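Local coordinates for cyclic AMP receptor protein (Thermus thermophilus, PDB 4EV0) that activates transcription from six promoters when cyclic AMP is bound, working as a DNA-binding homodimer, at residues B[145-153]-B[168-176]. Residues are numbered along the deposited sequence; the frame is centred on the assembly and turned at random.
Sequences RVAYALLKL and ELAALAGTS
Ala149 and Ala173 meet methyl to methyl at the centre of this contact, CB to CB 3.8 Å. Here the segments 145-153 and 168-173 cross at 104°. Their axes come within 8.9 Å. Because both residues are alanines, the backbones can close in until their CA atoms stand 5.3 Å apart. The Ala173 methyl (CB) also rests on the helix backbone, 3.6 Å from Arg145 O, a carbonyl already taken by the amide of Ala149. On the buried flank, chi1 of -160° directs Leu169 CG toward helix 139-154, and the two methyls fork there: CD1 lies 3.9 Å from Ala149 CB and CD2 3.9 Å from Leu150 CD2, the two leucine side chains crossing at about a right angle. Val146 CG2 lies more loosely over Ala173 CB and Thr175 CG2; the Val146 side chain also packs on Val180 and Val183 of helix 177-189. Leu172 closes the other flank: its CD1 sits 3.7 Å from Ala149 CB and also touches the carbonyl oxygen of that residue. Beyond it the packing thins, and the partly exposed Lys152, which also touches Leu215 of the second subunit, lays its methylenes obliquely past Leu172 CD1, CE at 4.2 Å. No hydrogen bond links the segments; they meet through apolar contacts and methyls resting on backbone carbonyls. Gly174, with positive phi, ends helix 166-173 and starts the turn towards Ser176, the N-cap of helix 177-189. Thus the first helix of the predicted helix-turn-helix is seated on the preceding helix 139-154, as in the winged helix-turn-helix DNA-binding domain of the CRP family.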
loop_
_atom_site.group_PDB
_atom_site.type_symbol
_atom_site.label_atom_id
_atom_site.label_comp_id
_atom_site.label_asym_id
_atom_site.label_seq_id
_atom_site.Cartn_x
_atom_site.Cartn_y
_atom_site.Cartn_z
ATOM N N ARG B 145 11.898 16.657 -7.987
ATOM C CA ARG B 145 12.378 16.380 -6.644
ATOM C C ARG B 145 13.877 16.080 -6.604
ATOM O O ARG B 145 14.577 16.501 -5.683
ATOM C CB ARG B 145 11.573 15.229 -6.027
ATOM C CG ARG B 145 10.135 15.626 -5.733
ATOM C CD ARG B 145 9.344 14.581 -4.984
ATOM N NE ARG B 145 7.962 15.034 -4.859
ATOM C CZ ARG B 145 7.024 14.408 -4.151
ATOM N NH1 ARG B 145 7.320 13.290 -3.483
ATOM N NH2 ARG B 145 5.787 14.904 -4.110
ATOM N N VAL B 146 14.364 15.366 -7.614
ATOM C CA VAL B 146 15.780 15.066 -7.709
ATOM C C VAL B 146 16.578 16.328 -8.061
ATOM O O VAL B 146 17.630 16.571 -7.479
ATOM C CB VAL B 146 16.029 13.907 -8.693
ATOM C CG1 VAL B 146 17.513 13.699 -8.927
ATOM C CG2 VAL B 146 15.373 12.625 -8.151
ATOM N N ALA B 147 16.051 17.140 -8.977
ATOM C CA ALA B 147 16.669 18.410 -9.330
ATOM C C ALA B 147 16.770 19.281 -8.082
ATOM O O ALA B 147 17.826 19.828 -7.793
ATOM C CB ALA B 147 15.876 19.113 -10.421
ATOM N N TYR B 148 15.684 19.371 -7.321
ATOM C CA TYR B 148 15.657 20.173 -6.096
ATOM C C TYR B 148 16.694 19.708 -5.077
ATOM O O TYR B 148 17.354 20.532 -4.437
ATOM C CB TYR B 148 14.277 20.084 -5.470
ATOM C CG TYR B 148 14.088 20.830 -4.159
ATOM C CD1 TYR B 148 14.129 22.223 -4.109
ATOM C CD2 TYR B 148 13.815 20.133 -2.976
ATOM C CE1 TYR B 148 13.926 22.905 -2.915
ATOM C CE2 TYR B 148 13.606 20.799 -1.783
ATOM C CZ TYR B 148 13.656 22.185 -1.754
ATOM O OH TYR B 148 13.443 22.843 -0.556
ATOM N N ALA B 149 16.823 18.391 -4.918
ATOM C CA ALA B 149 17.863 17.828 -4.068
ATOM C C ALA B 149 19.266 18.331 -4.479
ATOM O O ALA B 149 20.066 18.757 -3.639
ATOM C CB ALA B 149 17.810 16.299 -4.113
ATOM N N LEU B 150 19.556 18.263 -5.776
ATOM C CA LEU B 150 20.817 18.745 -6.325
ATOM C C LEU B 150 20.966 20.246 -6.073
ATOM O O LEU B 150 22.041 20.727 -5.708
ATOM C CB LEU B 150 20.847 18.479 -7.827
ATOM C CG LEU B 150 21.068 17.037 -8.259
ATOM C CD1 LEU B 150 20.902 16.880 -9.774
ATOM C CD2 LEU B 150 22.444 16.590 -7.791
ATOM N N LEU B 151 19.878 20.976 -6.286
ATOM C CA LEU B 151 19.832 22.399 -5.980
ATOM C C LEU B 151 20.282 22.639 -4.538
ATOM O O LEU B 151 21.100 23.526 -4.270
ATOM C CB LEU B 151 18.412 22.909 -6.161
ATOM C CG LEU B 151 18.210 24.307 -6.704
ATOM C CD1 LEU B 151 16.758 24.422 -7.104
ATOM C CD2 LEU B 151 18.569 25.360 -5.661
ATOM N N LYS B 152 19.758 21.823 -3.622
ATOM C CA LYS B 152 20.084 21.940 -2.207
ATOM C C LYS B 152 21.590 21.828 -1.925
ATOM O O LYS B 152 22.115 22.486 -1.023
ATOM C CB LYS B 152 19.295 20.915 -1.383
ATOM C CG LYS B 152 18.064 21.515 -0.714
ATOM C CD LYS B 152 16.947 20.502 -0.506
ATOM C CE LYS B 152 17.121 19.778 0.811
ATOM N NZ LYS B 152 15.926 18.955 1.127
ATOM N N LEU B 153 22.276 20.984 -2.693
ATOM C CA LEU B 153 23.725 20.828 -2.569
ATOM C C LEU B 153 24.437 22.036 -3.161
ATOM O O LEU B 153 25.405 22.523 -2.603
ATOM C CB LEU B 153 24.204 19.560 -3.279
ATOM C CG LEU B 153 23.691 18.211 -2.760
ATOM C CD1 LEU B 153 24.172 17.080 -3.659
ATOM C CD2 LEU B 153 24.117 17.959 -1.314
ATOM N N GLU B 168 22.527 8.366 -1.612
ATOM C CA GLU B 168 22.516 9.499 -0.688
ATOM C C GLU B 168 21.641 10.615 -1.254
ATOM O O GLU B 168 20.999 11.381 -0.526
ATOM C CB GLU B 168 23.939 10.021 -0.444
ATOM C CG GLU B 168 24.981 8.931 -0.214
ATOM C CD GLU B 168 26.373 9.502 0.074
ATOM O OE1 GLU B 168 27.239 9.467 -0.833
ATOM O OE2 GLU B 168 26.602 9.985 1.211
ATOM N N LEU B 169 21.635 10.700 -2.575
ATOM C CA LEU B 169 20.791 11.646 -3.272
ATOM C C LEU B 169 19.319 11.195 -3.177
ATOM O O LEU B 169 18.407 12.034 -3.087
ATOM C CB LEU B 169 21.265 11.712 -4.720
ATOM C CG LEU B 169 20.917 12.901 -5.580
ATOM C CD1 LEU B 169 21.054 14.180 -4.785
ATOM C CD2 LEU B 169 21.879 12.855 -6.741
ATOM N N ALA B 170 19.094 9.880 -3.184
ATOM C CA ALA B 170 17.743 9.344 -3.066
ATOM C C ALA B 170 17.171 9.615 -1.670
ATOM O O ALA B 170 15.987 9.944 -1.507
ATOM C CB ALA B 170 17.717 7.841 -3.388
ATOM N N ALA B 171 18.018 9.473 -0.659
ATOM C CA ALA B 171 17.612 9.792 0.700
ATOM C C ALA B 171 17.290 11.281 0.791
ATOM O O ALA B 171 16.331 11.680 1.450
ATOM C CB ALA B 171 18.715 9.400 1.699
ATOM N N LEU B 172 18.094 12.095 0.125
ATOM C CA LEU B 172 17.863 13.534 0.115
ATOM C C LEU B 172 16.520 13.867 -0.523
ATOM O O LEU B 172 15.725 14.591 0.065
ATOM C CB LEU B 172 18.993 14.263 -0.619
ATOM C CG LEU B 172 19.609 15.491 0.060
ATOM C CD1 LEU B 172 19.482 16.740 -0.810
ATOM C CD2 LEU B 172 18.988 15.731 1.431
ATOM N N ALA B 173 16.262 13.306 -1.704
ATOM C CA ALA B 173 15.058 13.631 -2.480
ATOM C C ALA B 173 13.790 12.888 -2.049
ATOM O O ALA B 173 12.681 13.316 -2.372
ATOM C CB ALA B 173 15.314 13.414 -3.961
ATOM N N GLY B 174 13.948 11.781 -1.325
ATOM C CA GLY B 174 12.814 10.977 -0.889
ATOM C C GLY B 174 12.271 10.088 -1.994
ATOM O O GLY B 174 11.066 9.851 -2.096
ATOM N N THR B 175 13.171 9.600 -2.839
ATOM C CA THR B 175 12.800 8.701 -3.921
ATOM C C THR B 175 13.679 7.482 -3.778
ATOM O O THR B 175 14.538 7.440 -2.884
ATOM C CB THR B 175 13.094 9.318 -5.295
ATOM O OG1 THR B 175 14.503 9.239 -5.552
ATOM C CG2 THR B 175 12.637 10.792 -5.356
ATOM N N SER B 176 13.487 6.498 -4.653
ATOM C CA SER B 176 14.331 5.307 -4.634
ATOM C C SER B 176 15.664 5.586 -5.325
ATOM O O SER B 176 15.786 6.546 -6.103
ATOM C CB SER B 176 13.638 4.135 -5.323
ATOM O OG SER B 176 13.697 4.265 -6.727
#